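Local coordinates for protein condensin complex subunit 3 (Schizosaccharomyces pombe, PDB 5OQR) that serves as a regulatory subunit of condensin, a complex required to convert interphase chromatin into mitotic-like condensed chromosomes, at residues N390-T394 against M395-D399; V424-I427 against T428-E432. One frame throughout, in Å; residues are numbered along the deposited sequence.

Contact 1. Residues N390-T394 against M395-D399; sequences NSLST and MALPD
Met-395 lays its thioether back along the C-terminal part of helix 378-394, against Ser-391. Its CG is anti to the carbonyl carbon (chi1 -54°), and the chain is extended beyond it. This carries SD along the side of Ser-391, 4.0 Å from CB of that serine. The terminal CE reaches further, 3.6 Å from Ser-391 OG and 4.0 Å from Asn-390 ND2, and the asparagine side chain runs across it at about a right angle. Thr-394 lies beside Met-395 and points the same way, with OG1 3.6 Å from the methionine CG. That hydroxyl donates to Asn-390 O (3.2 Å), from above the carbonyl plane. Met-395 N donates to Ser-391 O at 3.1 Å. Leu-397 turns back toward the helix, its CD2 4.3 Å from Leu-392 CD2. An alanine in place of Met-395 would probably leave a gap beside Ser-391 and Asn-390 where SD and CE now lie. Tyr-347 of helix 336-348 also touches the methionine side chain. The turn leads from one helix of HEAT repeat 6 toward helix 399-412. Two hydroxyls bond to helix carbonyls, Ser-391 OG to Ser-387 O and Thr-394 OG1 to Asn-390 O, and the Met-395 side chain packs beside them.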
loop_
_atom_site.group_PDB
_atom_site.type_symbol
_atom_site.label_atom_id
_atom_site.label_comp_id
_atom_site.label_asym_id
_atom_site.label_seq_id
_atom_site.Cartn_x
_atom_site.Cartn_y
_atom_site.Cartn_z
ATOM N N ASN A 390 40.873 9.767 11.413
ATOM C CA ASN A 390 41.319 9.200 12.680
ATOM C C ASN A 390 40.353 8.135 13.181
ATOM O O ASN A 390 40.776 7.050 13.592
ATOM C CB ASN A 390 41.475 10.308 13.722
ATOM C CG ASN A 390 41.779 9.767 15.105
ATOM O OD1 ASN A 390 42.918 9.415 15.411
ATOM N ND2 ASN A 390 40.758 9.696 15.951
ATOM N N SER A 391 39.052 8.427 13.151
ATOM C CA SER A 391 38.069 7.493 13.690
ATOM C C SER A 391 38.118 6.155 12.967
ATOM O O SER A 391 37.928 5.100 13.584
ATOM C CB SER A 391 36.671 8.098 13.595
ATOM O OG SER A 391 36.622 9.359 14.234
ATOM N N LEU A 392 38.362 6.174 11.657
ATOM C CA LEU A 392 38.419 4.926 10.904
ATOM C C LEU A 392 39.717 4.177 11.162
ATOM O O LEU A 392 39.748 2.945 11.075
ATOM C CB LEU A 392 38.264 5.207 9.410
ATOM C CG LEU A 392 36.883 5.684 8.958
ATOM C CD1 LEU A 392 36.982 6.405 7.625
ATOM C CD2 LEU A 392 35.923 4.511 8.862
ATOM N N SER A 393 40.791 4.896 11.488
ATOM C CA SER A 393 42.092 4.265 11.661
ATOM C C SER A 393 42.264 3.650 13.045
ATOM O O SER A 393 42.951 2.633 13.179
ATOM C CB SER A 393 43.201 5.284 11.411
ATOM O OG SER A 393 43.187 5.733 10.068
ATOM N N THR A 394 41.659 4.237 14.074
ATOM C CA THR A 394 41.906 3.829 15.454
ATOM C C THR A 394 40.701 3.198 16.132
ATOM O O THR A 394 40.856 2.205 16.847
ATOM C CB THR A 394 42.362 5.034 16.284
ATOM O OG1 THR A 394 41.252 5.907 16.518
ATOM C CG2 THR A 394 43.464 5.803 15.563
ATOM N N MET A 395 39.504 3.739 15.933
ATOM C CA MET A 395 38.335 3.256 16.646
ATOM C C MET A 395 37.784 1.994 15.989
ATOM O O MET A 395 38.246 1.554 14.932
ATOM C CB MET A 395 37.260 4.339 16.693
ATOM C CG MET A 395 37.732 5.655 17.263
ATOM S SD MET A 395 36.404 6.862 17.367
ATOM C CE MET A 395 37.356 8.358 17.594
ATOM N N ALA A 396 36.776 1.418 16.629
ATOM C CA ALA A 396 36.091 0.226 16.139
ATOM C C ALA A 396 34.601 0.536 16.039
ATOM O O ALA A 396 33.797 0.074 16.854
ATOM C CB ALA A 396 36.361 -0.969 17.052
ATOM N N LEU A 397 34.239 1.328 15.035
ATOM C CA LEU A 397 32.850 1.693 14.832
ATOM C C LEU A 397 32.056 0.464 14.395
ATOM O O LEU A 397 32.613 -0.467 13.811
ATOM C CB LEU A 397 32.732 2.785 13.770
ATOM C CG LEU A 397 33.351 4.173 13.997
ATOM C CD1 LEU A 397 34.484 4.189 15.007
ATOM C CD2 LEU A 397 33.835 4.735 12.668
ATOM N N PRO A 398 30.752 0.433 14.659
ATOM C CA PRO A 398 29.939 -0.686 14.179
ATOM C C PRO A 398 29.738 -0.611 12.675
ATOM O O PRO A 398 29.924 0.431 12.043
ATOM C CB PRO A 398 28.618 -0.512 14.928
ATOM C CG PRO A 398 28.522 0.954 15.144
ATOM C CD PRO A 398 29.937 1.425 15.384
ATOM N N ASP A 399 29.345 -1.748 12.100
ATOM C CA ASP A 399 29.136 -1.807 10.658
ATOM C C ASP A 399 28.129 -0.761 10.198
ATOM O O ASP A 399 28.195 -0.294 9.054
ATOM C CB ASP A 399 28.671 -3.205 10.252
ATOM C CG ASP A 399 28.736 -3.432 8.753
ATOM O OD1 ASP A 399 29.735 -3.017 8.130
ATOM O OD2 ASP A 399 27.786 -4.022 8.196
#

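Contact 2. Residues V424-I427 against T428-E432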
loop_
_atom_site.group_PDB
_atom_site.type_symbol
_atom_site.label_atom_id
_atom_site.label_comp_id
_atom_site.label_asym_id
_atom_site.label_seq_id
_atom_site.Cartn_x
_atom_site.Cartn_y
_atom_site.Cartn_z
ATOM N N VAL A 424 42.819 3.698 1.201
ATOM C CA VAL A 424 43.762 2.584 1.165
ATOM C C VAL A 424 44.790 2.727 2.280
ATOM O O VAL A 424 45.167 1.741 2.923
ATOM C CB VAL A 424 44.433 2.488 -0.217
ATOM C CG1 VAL A 424 45.626 1.538 -0.182
ATOM C CG2 VAL A 424 43.427 2.011 -1.253
ATOM N N GLU A 425 45.265 3.951 2.524
ATOM C CA GLU A 425 46.165 4.179 3.649
ATOM C C GLU A 425 45.511 3.747 4.954
ATOM O O GLU A 425 46.110 3.018 5.750
ATOM C CB GLU A 425 46.569 5.651 3.711
ATOM C CG GLU A 425 47.427 6.106 2.545
ATOM C CD GLU A 425 47.554 7.616 2.471
ATOM O OE1 GLU A 425 47.002 8.303 3.356
ATOM O OE2 GLU A 425 48.204 8.117 1.528
ATOM N N ILE A 426 44.269 4.178 5.179
ATOM C CA ILE A 426 43.545 3.781 6.383
ATOM C C ILE A 426 43.456 2.263 6.467
ATOM O O ILE A 426 43.771 1.661 7.499
ATOM C CB ILE A 426 42.150 4.431 6.406
ATOM C CG1 ILE A 426 42.278 5.955 6.461
ATOM C CG2 ILE A 426 41.335 3.922 7.593
ATOM C CD1 ILE A 426 40.964 6.696 6.402
ATOM N N ILE A 427 43.028 1.622 5.377
ATOM C CA ILE A 427 42.842 0.175 5.392
ATOM C C ILE A 427 44.148 -0.528 5.728
ATOM O O ILE A 427 44.161 -1.533 6.449
ATOM C CB ILE A 427 42.269 -0.302 4.044
ATOM C CG1 ILE A 427 40.810 0.141 3.907
ATOM C CG2 ILE A 427 42.358 -1.823 3.918
ATOM C CD1 ILE A 427 40.221 -0.073 2.533
ATOM N N THR A 428 45.267 -0.021 5.210
ATOM C CA THR A 428 46.553 -0.654 5.481
ATOM C C THR A 428 46.922 -0.542 6.954
ATOM O O THR A 428 47.430 -1.500 7.548
ATOM C CB THR A 428 47.645 -0.028 4.614
ATOM O OG1 THR A 428 47.248 -0.069 3.238
ATOM C CG2 THR A 428 48.957 -0.785 4.777
ATOM N N GLU A 429 46.674 0.618 7.562
ATOM C CA GLU A 429 47.011 0.804 8.969
ATOM C C GLU A 429 46.162 -0.097 9.857
ATOM O O GLU A 429 46.678 -0.743 10.775
ATOM C CB GLU A 429 46.835 2.271 9.354
ATOM C CG GLU A 429 47.796 3.204 8.636
ATOM C CD GLU A 429 47.578 4.663 8.991
ATOM O OE1 GLU A 429 46.622 4.959 9.738
ATOM O OE2 GLU A 429 48.364 5.513 8.522
ATOM N N VAL A 430 44.854 -0.155 9.597
ATOM C CA VAL A 430 43.991 -1.058 10.352
ATOM C C VAL A 430 44.407 -2.502 10.123
ATOM O O VAL A 430 44.230 -3.357 10.998
ATOM C CB VAL A 430 42.515 -0.832 9.969
ATOM C CG1 VAL A 430 41.604 -1.754 10.770
ATOM C CG2 VAL A 430 42.125 0.620 10.188
ATOM N N PHE A 431 44.963 -2.799 8.947
ATOM C CA PHE A 431 45.411 -4.154 8.656
ATOM C C PHE A 431 46.697 -4.488 9.399
ATOM O O PHE A 431 46.898 -5.640 9.801
ATOM C CB PHE A 431 45.604 -4.312 7.148
ATOM C CG PHE A 431 45.792 -5.733 6.700
ATOM C CD1 PHE A 431 44.799 -6.676 6.904
ATOM C CD2 PHE A 431 46.952 -6.118 6.048
ATOM C CE1 PHE A 431 44.968 -7.980 6.484
ATOM C CE2 PHE A 431 47.124 -7.419 5.624
ATOM C CZ PHE A 431 46.129 -8.352 5.840
ATOM N N GLU A 432 47.575 -3.501 9.595
ATOM C CA GLU A 432 48.810 -3.737 10.335
ATOM C C GLU A 432 48.525 -4.060 11.796
ATOM O O GLU A 432 49.180 -4.930 12.383
ATOM C CB GLU A 432 49.727 -2.519 10.226
ATOM C CG GLU A 432 50.365 -2.346 8.857
ATOM C CD GLU A 432 51.135 -1.042 8.728
ATOM O OE1 GLU A 432 52.027 -0.960 7.857
ATOM O OE2 GLU A 432 50.853 -0.101 9.500
#
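Helix 416-434 is one of the stacked helices of this HEAT-repeat protein, and residues 424-432 span about two and a half turns of it. Thr-428 reaches back one turn to Val-424 and holds its carbonyl twice. Its N lies 2.9 Å from Val-424 O, and its OG1 donates to the same oxygen at 2.8 Å. The two donors come from opposite faces of the carbonyl plane. The hydroxyl can do this because OG1 stands beside its own backbone N (chi1 -53°), which turns it back along the helix. Val-424 CG1 sits 4.1 Å from that hydroxyl oxygen, and the two side chains cross obliquely.

The backbone ladder continues from Glu-429 to Glu-425, from Val-430 to Ile-426 and from Phe-431 to Ile-427. The Val-430 bond is nearly straight, with an N-H...O angle of 176° to Ile-426 O. Val-430 also lays CG2 against that oxygen at 3.3 Å, and the same methyl is 4.3 Å from Ile-426 CG2. Glu-429 rests its CG on Glu-425 O, also at 3.3 Å.

Ile-427 and Phe-431 face helices 457-471 and 480-495, while Ile-426 packs on helices 378-394 and 457-471. The carboxylates of Glu-425 and Glu-429 come near each other, with Glu-425 OE1 6.0 Å from Glu-429 OE2. Their like charges probably repel mildly. The chemistry thus varies around the helix: aliphatic and aromatic groups meet neighbouring helices, the two acids are exposed, though Glu-429 also touches Ser-393 of helix 378-394, and the threonine hydroxyl bonds to Val-424 O of its own helix.

In the fold
Contacts 1 and 2 lie on neighbouring helices, 378-394 and 416-434, with centres about 11 Å apart. They touch directly: Leu-392 O packs on Val-430 CG2, 3.4 Å away, and Ser-393 OG on Ile-426 CG2. Tyr-465 of helix 457-471 joins them too, bonding to Leu-392 O and packing on Ile-426 and Ile-427. Both contacts are partly buried. Contact 1 is a helix end running into a loop, whereas contact 2 is regular helix throughout. Each has a threonine hydroxyl bonded to a carbonyl one turn back. Among its exposed residues contact 1 has Thr-394, contact 2 the pair Glu-425 and Glu-429.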